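Side-chain contacts in similar to hydroxylamine oxidoreductase (PDB 6H5L), which is a multihaem c-type cytochrome of an anammox reductase complex and probably acts as an oxidoreductase that passes electrons along its haems: residues Gly250-Lys255 and Tyr275-Cys280; Val267-Gly272 and Cys280-Met285. All coordinates share one frame; numbering follows the deposited sequence.

In the fold
Both contacts belong to the connection that leads from helix 248-256 to helix 280-285, and their centres lie about 11 Å apart. Along the chain their segments alternate: 250-255, then 267-272, then 275-280, then 280-285, with C280 common to both contacts. Contact 1 sets the first helix against the end of the loop beside one haem; contact 2 sets the middle of the loop against the second helix, which carries another haem. They also touch directly, Y275 CG lying 3.8 Å from V269 CG1. The loop and its two flanking helices thus join the surroundings of two haems within the multihaem cytochrome region, where close spacing of cofactors suits electron transfer.

Contact 1. Residues Gly250-Lys255 and Tyr275-Cys280; sequences GKIYEK and YRTPTC. With HEC (heme c), chain J.
I252 fills the angle between R276 and T277, and its branches divide the work. CG2, set anti to the backbone N by chi1 of -69°, meets R276 CD at 3.6 Å. The CG1 arm carries CD1 over one face of the R276 guanidinium, 3.8 Å above the middle of its plane, the two side chains crossing at about a right angle. T277 packs against the same branches and the stem: its CG2 lies 3.7 Å from I252 CB. A beta-branched aliphatic residue suits this place, because one branch packs on the arginine's methylene chain and the other on the weakly hydrated face of its guanidinium. The guanidinium N-H groups, meanwhile, serve salt bridges to E256 and to E222 and D94 of the second subunit. The whole group forms one wall of a c-type haem pocket that also includes the CxxCH motif C350, C353 and H354. I252 CD1 lies 3.8 Å from haem atom CAD, and P278, whose ring needs no polar partner, lays CD 3.5 Å from C3C of a pyrrole.

Toward Y253 the fit is looser. T277 OG1 approaches Y253 N only to 3.6 Å and forms no hydrogen bond with it; chi1 of 55° turns this hydroxyl instead to the carbonyl of H249 and the hydroxyl of Y260. Threonine therefore suits both tasks, methyl to I252, oxygen to H249 and Y260. Y253 brings its CB near T277, while its ring packs edge-to-face on Y260 and its OH bonds E227. Away from the loop, E254 and K255 are partly exposed, yet K255 also bridges to E257 of the second subunit. Within the helix, K251 NZ meets E254 OE1 nearly along the C-O direction at 2.6 Å.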
loop_
_atom_site.group_PDB
_atom_site.type_symbol
_atom_site.label_atom_id
_atom_site.label_comp_id
_atom_site.label_asym_id
_atom_site.label_seq_id
_atom_site.Cartn_x
_atom_site.Cartn_y
_atom_site.Cartn_z
ATOM N N GLY A 250 20.636 -10.892 27.292
ATOM C CA GLY A 250 19.329 -11.496 27.127
ATOM C C GLY A 250 18.186 -10.504 27.186
ATOM O O GLY A 250 17.200 -10.642 26.455
ATOM N N LYS A 251 18.300 -9.500 28.062
ATOM C CA LYS A 251 17.262 -8.477 28.147
ATOM C C LYS A 251 17.164 -7.685 26.849
ATOM O O LYS A 251 16.063 -7.342 26.403
ATOM C CB LYS A 251 17.535 -7.544 29.326
ATOM C CG LYS A 251 17.182 -8.140 30.678
ATOM C CD LYS A 251 15.710 -8.508 30.730
ATOM C CE LYS A 251 15.516 -9.928 31.224
ATOM N NZ LYS A 251 14.145 -10.435 30.941
ATOM N N ILE A 252 18.306 -7.388 26.228
ATOM C CA ILE A 252 18.296 -6.653 24.969
ATOM C C ILE A 252 17.746 -7.525 23.847
ATOM O O ILE A 252 17.010 -7.047 22.976
ATOM C CB ILE A 252 19.707 -6.127 24.650
ATOM C CG1 ILE A 252 20.095 -5.024 25.636
ATOM C CG2 ILE A 252 19.784 -5.628 23.217
ATOM C CD1 ILE A 252 21.527 -4.550 25.499
ATOM N N TYR A 253 18.082 -8.816 23.853
ATOM C CA TYR A 253 17.533 -9.721 22.848
ATOM C C TYR A 253 16.020 -9.840 22.985
ATOM O O TYR A 253 15.290 -9.769 21.992
ATOM C CB TYR A 253 18.191 -11.097 22.953
ATOM C CG TYR A 253 17.308 -12.228 22.463
ATOM C CD1 TYR A 253 16.991 -12.356 21.115
ATOM C CD2 TYR A 253 16.795 -13.167 23.348
ATOM C CE1 TYR A 253 16.182 -13.385 20.668
ATOM C CE2 TYR A 253 15.987 -14.199 22.908
ATOM C CZ TYR A 253 15.684 -14.303 21.569
ATOM O OH TYR A 253 14.882 -15.332 21.128
ATOM N N GLU A 254 15.530 -10.022 24.214
ATOM C CA GLU A 254 14.096 -10.209 24.415
ATOM C C GLU A 254 13.299 -8.972 24.013
ATOM O O GLU A 254 12.153 -9.091 23.562
ATOM C CB GLU A 254 13.816 -10.581 25.868
ATOM C CG GLU A 254 14.172 -12.022 26.204
ATOM C CD GLU A 254 14.581 -12.209 27.652
ATOM O OE1 GLU A 254 14.340 -11.293 28.467
ATOM O OE2 GLU A 254 15.153 -13.273 27.972
ATOM N N LYS A 255 13.879 -7.783 24.165
ATOM C CA LYS A 255 13.185 -6.546 23.836
ATOM C C LYS A 255 13.476 -6.039 22.429
ATOM O O LYS A 255 12.782 -5.128 21.963
ATOM C CB LYS A 255 13.535 -5.459 24.859
ATOM C CG LYS A 255 13.048 -5.761 26.268
ATOM C CD LYS A 255 11.562 -6.111 26.283
ATOM C CE LYS A 255 10.695 -4.929 25.862
ATOM N NZ LYS A 255 9.251 -5.291 25.792
ATOM N N TYR A 275 22.408 -9.086 15.069
ATOM C CA TYR A 275 22.235 -9.257 16.506
ATOM C C TYR A 275 22.865 -8.058 17.201
ATOM O O TYR A 275 24.022 -7.726 16.927
ATOM C CB TYR A 275 22.908 -10.531 17.031
ATOM C CG TYR A 275 22.466 -11.866 16.458
ATOM C CD1 TYR A 275 21.451 -11.960 15.514
ATOM C CD2 TYR A 275 23.075 -13.042 16.883
ATOM C CE1 TYR A 275 21.066 -13.192 15.003
ATOM C CE2 TYR A 275 22.696 -14.269 16.383
ATOM C CZ TYR A 275 21.693 -14.341 15.444
ATOM O OH TYR A 275 21.318 -15.569 14.947
ATOM N N ARG A 276 22.120 -7.411 18.099
ATOM C CA ARG A 276 22.774 -6.406 18.931
ATOM C C ARG A 276 23.552 -7.059 20.063
ATOM O O ARG A 276 24.677 -6.646 20.370
ATOM C CB ARG A 276 21.766 -5.403 19.495
ATOM C CG ARG A 276 22.461 -4.253 20.219
ATOM C CD ARG A 276 21.527 -3.395 21.054
ATOM N NE ARG A 276 22.289 -2.542 21.964
ATOM C CZ ARG A 276 21.752 -1.753 22.891
ATOM N NH1 ARG A 276 20.437 -1.696 23.045
ATOM N NH2 ARG A 276 22.539 -1.019 23.669
ATOM N N THR A 277 22.971 -8.078 20.691
ATOM C CA THR A 277 23.620 -8.892 21.704
ATOM C C THR A 277 23.633 -10.349 21.254
ATOM O O THR A 277 22.766 -10.770 20.480
ATOM C CB THR A 277 22.906 -8.770 23.059
ATOM O OG1 THR A 277 21.522 -9.105 22.912
ATOM C CG2 THR A 277 23.033 -7.356 23.600
ATOM N N PRO A 278 24.604 -11.139 21.704
ATOM C CA PRO A 278 24.734 -12.505 21.189
ATOM C C PRO A 278 23.708 -13.451 21.796
ATOM O O PRO A 278 23.091 -13.179 22.829
ATOM C CB PRO A 278 26.155 -12.901 21.604
ATOM C CG PRO A 278 26.380 -12.144 22.859
ATOM C CD PRO A 278 25.654 -10.831 22.693
ATOM N N THR A 279 23.536 -14.581 21.118
ATOM C CA THR A 279 22.692 -15.673 21.571
ATOM C C THR A 279 23.563 -16.814 22.082
ATOM O O THR A 279 24.789 -16.797 21.955
ATOM C CB THR A 279 21.787 -16.168 20.438
ATOM O OG1 THR A 279 22.594 -16.738 19.400
ATOM C CG2 THR A 279 20.977 -15.018 19.865
ATOM N N CYS A 280 22.909 -17.817 22.672
ATOM C CA CYS A 280 23.624 -19.030 23.058
ATOM C C CYS A 280 24.331 -19.638 21.859
ATOM O O CYS A 280 25.485 -20.071 21.954
ATOM C CB CYS A 280 22.663 -20.050 23.670
ATOM S SG CYS A 280 21.202 -19.353 24.459
HETATM FE FE HEC J . 28.623 -8.175 25.820
HETATM C CHA HEC J . 26.893 -6.107 27.916
HETATM C CHB HEC J . 30.461 -9.334 28.524
HETATM C CHC HEC J . 30.205 -10.490 23.822
HETATM C CHD HEC J . 27.045 -6.870 23.072
HETATM N NA HEC J . 28.647 -7.820 27.851
HETATM C C1A HEC J . 27.889 -6.862 28.495
HETATM C C2A HEC J . 28.324 -6.800 29.877
HETATM C C3A HEC J . 29.307 -7.686 30.039
HETATM C C4A HEC J . 29.532 -8.348 28.771
HETATM C CMA HEC J . 30.071 -7.960 31.350
HETATM C CAA HEC J . 27.767 -5.872 30.979
HETATM C CBA HEC J . 28.180 -4.437 30.681
HETATM C CGA HEC J . 27.878 -3.548 31.858
HETATM O O1A HEC J . 28.120 -2.320 31.744
HETATM O O2A HEC J . 27.399 -4.062 32.902
HETATM N NB HEC J . 30.088 -9.618 26.113
HETATM C C1B HEC J . 30.658 -9.973 27.321
HETATM C C2B HEC J . 31.494 -11.136 27.107
HETATM C C3B HEC J . 31.431 -11.453 25.805
HETATM C C4B HEC J . 30.542 -10.507 25.159
HETATM C CMB HEC J . 32.319 -11.835 28.213
HETATM C CAB HEC J . 32.151 -12.613 25.080
HETATM C CBB HEC J . 31.643 -13.988 25.569
HETATM N NC HEC J . 28.637 -8.590 23.826
HETATM C C1C HEC J . 29.339 -9.609 23.209
HETATM C C2C HEC J . 28.932 -9.656 21.820
HETATM C C3C HEC J . 28.135 -8.604 21.585
HETATM C C4C HEC J . 27.881 -7.949 22.860
HETATM C CMC HEC J . 29.585 -10.573 20.761
HETATM C CAC HEC J . 27.513 -8.197 20.223
HETATM C CBC HEC J . 26.576 -9.276 19.635
HETATM N ND HEC J . 27.162 -6.736 25.537
HETATM C C1D HEC J . 26.724 -6.299 24.288
HETATM C C2D HEC J . 25.872 -5.144 24.477
HETATM C C3D HEC J . 25.831 -4.909 25.995
HETATM C C4D HEC J . 26.657 -5.946 26.568
HETATM C CMD HEC J . 25.159 -4.317 23.385
HETATM C CAD HEC J . 25.073 -3.811 26.772
HETATM C CBD HEC J . 26.072 -2.793 27.312
HETATM C CGD HEC J . 25.614 -2.285 28.654
HETATM O O1D HEC J . 25.311 -3.127 29.538
HETATM O O2D HEC J . 25.565 -1.043 28.845
#

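Contact 2. Residues Val267-Gly272 and Cys280-Met285; sequences VEVRPG and CQYCHM. With HEC (heme c), chain I.
Y282 reaches from helix 280-285 to the loop, where V269 and P271 receive its ring. With chi1 of -164° its CG stands anti to the backbone N, which carries the ring off the helix toward the loop. V269 has turned its CG1 the same way, anti to its own N (chi1 170°), and this methyl comes within 4.0 Å of ring atom CE1, the two side chains crossing at a slant. Farther out, P271 lies across the phenol end at about a right angle, CG 4.2 Å from CZ. Valine suits the ring flank, and proline, with no side-chain polar group, the phenol end, while the hydroxyl keeps a polar outlet: Y282 OH donates to a water at 3.2 Å, and that water donates to V269 O at 2.9 Å. Putting an alanine here would probably open a gap beside V269 and P271 and leave the water without its hydroxyl donor.

Y282 is the second variable residue of a CxxCH haem-binding motif, C280-Q281-Y282-C283-H284. While the tyrosine points to the loop, C280, C283 and H284 of the motif hold the haem. C280 SG is joined to CAB and C283 SG to CAC, each through a thioether S-C bond of 1.8 Å. H284 brings NE2 to the iron at 2.0 Å; H477 supplies the other axial nitrogen, and W346 meets the H284 ring edge-to-face. The tyrosine's packing thus ties the loop to the same short helix that fixes the cofactor at three points. Because histidine nitrogens occupy both axial positions, this iron has no vacant site, which is consistent with an electron-carrying haem rather than one that binds substrate.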
loop_
_atom_site.group_PDB
_atom_site.type_symbol
_atom_site.label_atom_id
_atom_site.label_comp_id
_atom_site.label_asym_id
_atom_site.label_seq_id
_atom_site.Cartn_x
_atom_site.Cartn_y
_atom_site.Cartn_z
ATOM N N VAL A 267 27.343 -17.804 10.439
ATOM C CA VAL A 267 28.526 -17.247 9.797
ATOM C C VAL A 267 28.197 -15.994 8.991
ATOM O O VAL A 267 29.093 -15.191 8.708
ATOM C CB VAL A 267 29.206 -18.313 8.914
ATOM C CG1 VAL A 267 28.456 -18.492 7.600
ATOM C CG2 VAL A 267 30.668 -17.960 8.669
ATOM N N GLU A 268 26.934 -15.800 8.614
ATOM C CA GLU A 268 26.516 -14.608 7.889
ATOM C C GLU A 268 25.986 -13.511 8.802
ATOM O O GLU A 268 25.659 -12.424 8.314
ATOM C CB GLU A 268 25.445 -14.964 6.851
ATOM C CG GLU A 268 25.870 -16.010 5.833
ATOM C CD GLU A 268 27.045 -15.567 4.984
ATOM O OE1 GLU A 268 27.824 -16.443 4.548
ATOM O OE2 GLU A 268 27.192 -14.348 4.751
ATOM N N VAL A 269 25.892 -13.767 10.104
ATOM C CA VAL A 269 25.343 -12.787 11.035
ATOM C C VAL A 269 26.350 -11.662 11.233
ATOM O O VAL A 269 27.484 -11.893 11.667
ATOM C CB VAL A 269 24.982 -13.446 12.372
ATOM C CG1 VAL A 269 24.647 -12.386 13.411
ATOM C CG2 VAL A 269 23.816 -14.407 12.192
ATOM N N ARG A 270 25.935 -10.440 10.920
ATOM C CA ARG A 270 26.767 -9.269 11.169
ATOM C C ARG A 270 26.614 -8.838 12.623
ATOM O O ARG A 270 25.503 -8.493 13.041
ATOM C CB ARG A 270 26.378 -8.129 10.239
ATOM C CG ARG A 270 26.807 -8.324 8.795
ATOM C CD ARG A 270 25.670 -7.992 7.850
ATOM N NE ARG A 270 25.052 -6.710 8.175
ATOM C CZ ARG A 270 23.836 -6.348 7.781
ATOM N NH1 ARG A 270 23.101 -7.176 7.052
ATOM N NH2 ARG A 270 23.350 -5.162 8.123
ATOM N N PRO A 271 27.684 -8.845 13.419
ATOM C CA PRO A 271 27.567 -8.473 14.840
ATOM C C PRO A 271 27.255 -6.991 14.988
ATOM O O PRO A 271 27.987 -6.136 14.485
ATOM C CB PRO A 271 28.946 -8.822 15.415
ATOM C CG PRO A 271 29.591 -9.715 14.389
ATOM C CD PRO A 271 29.043 -9.285 13.072
ATOM N N GLY A 272 26.158 -6.692 15.682
ATOM C CA GLY A 272 25.749 -5.318 15.899
ATOM C C GLY A 272 24.547 -4.911 15.071
ATOM O O GLY A 272 23.659 -4.204 15.560
ATOM N N CYS A 280 22.909 -17.817 22.672
ATOM C CA CYS A 280 23.624 -19.030 23.058
ATOM C C CYS A 280 24.331 -19.638 21.859
ATOM O O CYS A 280 25.485 -20.071 21.954
ATOM C CB CYS A 280 22.663 -20.050 23.670
ATOM S SG CYS A 280 21.202 -19.353 24.459
ATOM N N GLN A 281 23.650 -19.666 20.716
ATOM C CA GLN A 281 24.218 -20.267 19.518
ATOM C C GLN A 281 25.383 -19.445 18.981
ATOM O O GLN A 281 26.377 -20.008 18.511
ATOM C CB GLN A 281 23.126 -20.431 18.464
ATOM C CG GLN A 281 22.009 -21.396 18.872
ATOM C CD GLN A 281 20.988 -20.794 19.831
ATOM O OE1 GLN A 281 21.271 -19.830 20.542
ATOM N NE2 GLN A 281 19.790 -21.368 19.849
ATOM N N TYR A 282 25.291 -18.117 19.047
ATOM C CA TYR A 282 26.380 -17.295 18.527
ATOM C C TYR A 282 27.632 -17.430 19.384
ATOM O O TYR A 282 28.743 -17.565 18.855
ATOM C CB TYR A 282 25.947 -15.833 18.431
ATOM C CG TYR A 282 26.872 -15.014 17.565
ATOM C CD1 TYR A 282 26.766 -15.049 16.181
ATOM C CD2 TYR A 282 27.866 -14.224 18.126
ATOM C CE1 TYR A 282 27.614 -14.314 15.379
ATOM C CE2 TYR A 282 28.721 -13.482 17.332
ATOM C CZ TYR A 282 28.590 -13.532 15.959
ATOM O OH TYR A 282 29.436 -12.799 15.161
ATOM N N CYS A 283 27.476 -17.397 20.709
ATOM C CA CYS A 283 28.625 -17.519 21.599
ATOM C C CYS A 283 29.239 -18.915 21.525
ATOM O O CYS A 283 30.460 -19.058 21.400
ATOM C CB CYS A 283 28.216 -17.192 23.039
ATOM S SG CYS A 283 28.429 -15.464 23.563
ATOM N N HIS A 284 28.405 -19.956 21.587
ATOM C CA HIS A 284 28.901 -21.314 21.793
ATOM C C HIS A 284 29.164 -22.084 20.505
ATOM O O HIS A 284 30.065 -22.931 20.481
ATOM C CB HIS A 284 27.920 -22.102 22.661
ATOM C CG HIS A 284 27.999 -21.758 24.115
ATOM N ND1 HIS A 284 28.895 -22.361 24.972
ATOM C CD2 HIS A 284 27.310 -20.862 24.859
ATOM C CE1 HIS A 284 28.747 -21.857 26.184
ATOM N NE2 HIS A 284 27.792 -20.947 26.143
ATOM N N MET A 285 28.406 -21.834 19.439
ATOM C CA MET A 285 28.658 -22.550 18.195
ATOM C C MET A 285 29.775 -21.930 17.372
ATOM O O MET A 285 30.169 -22.513 16.354
ATOM C CB MET A 285 27.385 -22.637 17.355
ATOM C CG MET A 285 26.297 -23.462 18.010
ATOM S SD MET A 285 25.052 -24.035 16.846
ATOM C CE MET A 285 24.462 -25.496 17.700
HETATM FE FE HEC I . 27.244 -19.954 27.792
HETATM C CHA HEC I . 29.642 -21.384 29.686
HETATM C CHB HEC I . 25.220 -22.721 28.198
HETATM C CHC HEC I . 24.683 -18.377 26.130
HETATM C CHD HEC I . 29.398 -17.448 26.773
HETATM N NA HEC I . 27.355 -21.688 28.840
HETATM C C1A HEC I . 28.532 -22.147 29.398
HETATM C C2A HEC I . 28.380 -23.569 29.624
HETATM C C3A HEC I . 27.166 -23.938 29.214
HETATM C C4A HEC I . 26.494 -22.763 28.712
HETATM C CMA HEC I . 26.574 -25.363 29.265
HETATM C CAA HEC I . 29.445 -24.494 30.229
HETATM C CBA HEC I . 30.341 -25.007 29.111
HETATM C CGA HEC I . 31.565 -24.136 29.028
HETATM O O1A HEC I . 31.743 -23.454 27.987
HETATM O O2A HEC I . 32.355 -24.115 30.006
HETATM N NB HEC I . 25.324 -20.479 27.216
HETATM C C1B HEC I . 24.655 -21.627 27.588
HETATM C C2B HEC I . 23.260 -21.473 27.241
HETATM C C3B HEC I . 23.108 -20.280 26.663
HETATM C C4B HEC I . 24.404 -19.626 26.641
HETATM C CMB HEC I . 22.164 -22.537 27.458
HETATM C CAB HEC I . 21.789 -19.690 26.120
HETATM C CBB HEC I . 20.764 -19.438 27.250
HETATM N NC HEC I . 27.087 -18.262 26.619
HETATM C C1C HEC I . 25.911 -17.753 26.104
HETATM C C2C HEC I . 26.154 -16.381 25.697
HETATM C C3C HEC I . 27.477 -16.190 25.722
HETATM C C4C HEC I . 28.077 -17.323 26.402
HETATM C CMC HEC I . 25.158 -15.536 24.873
HETATM C CAC HEC I . 28.226 -14.912 25.275
HETATM C CBC HEC I . 27.908 -13.739 26.227
HETATM N ND HEC I . 29.230 -19.490 28.156
HETATM C C1D HEC I . 29.903 -18.373 27.664
HETATM C C2D HEC I . 31.229 -18.344 28.242
HETATM C C3D HEC I . 31.303 -19.574 29.156
HETATM C C4D HEC I . 30.019 -20.227 29.034
HETATM C CMD HEC I . 32.336 -17.296 27.999
HETATM C CAD HEC I . 32.506 -20.027 30.008
HETATM C CBD HEC I . 33.482 -20.750 29.084
HETATM C CGD HEC I . 34.652 -21.276 29.869
HETATM O O1D HEC I . 35.577 -20.480 30.176
HETATM O O2D HEC I . 34.662 -22.494 30.180
HETATM O O HOH W 1 29.276 -14.074 12.265
#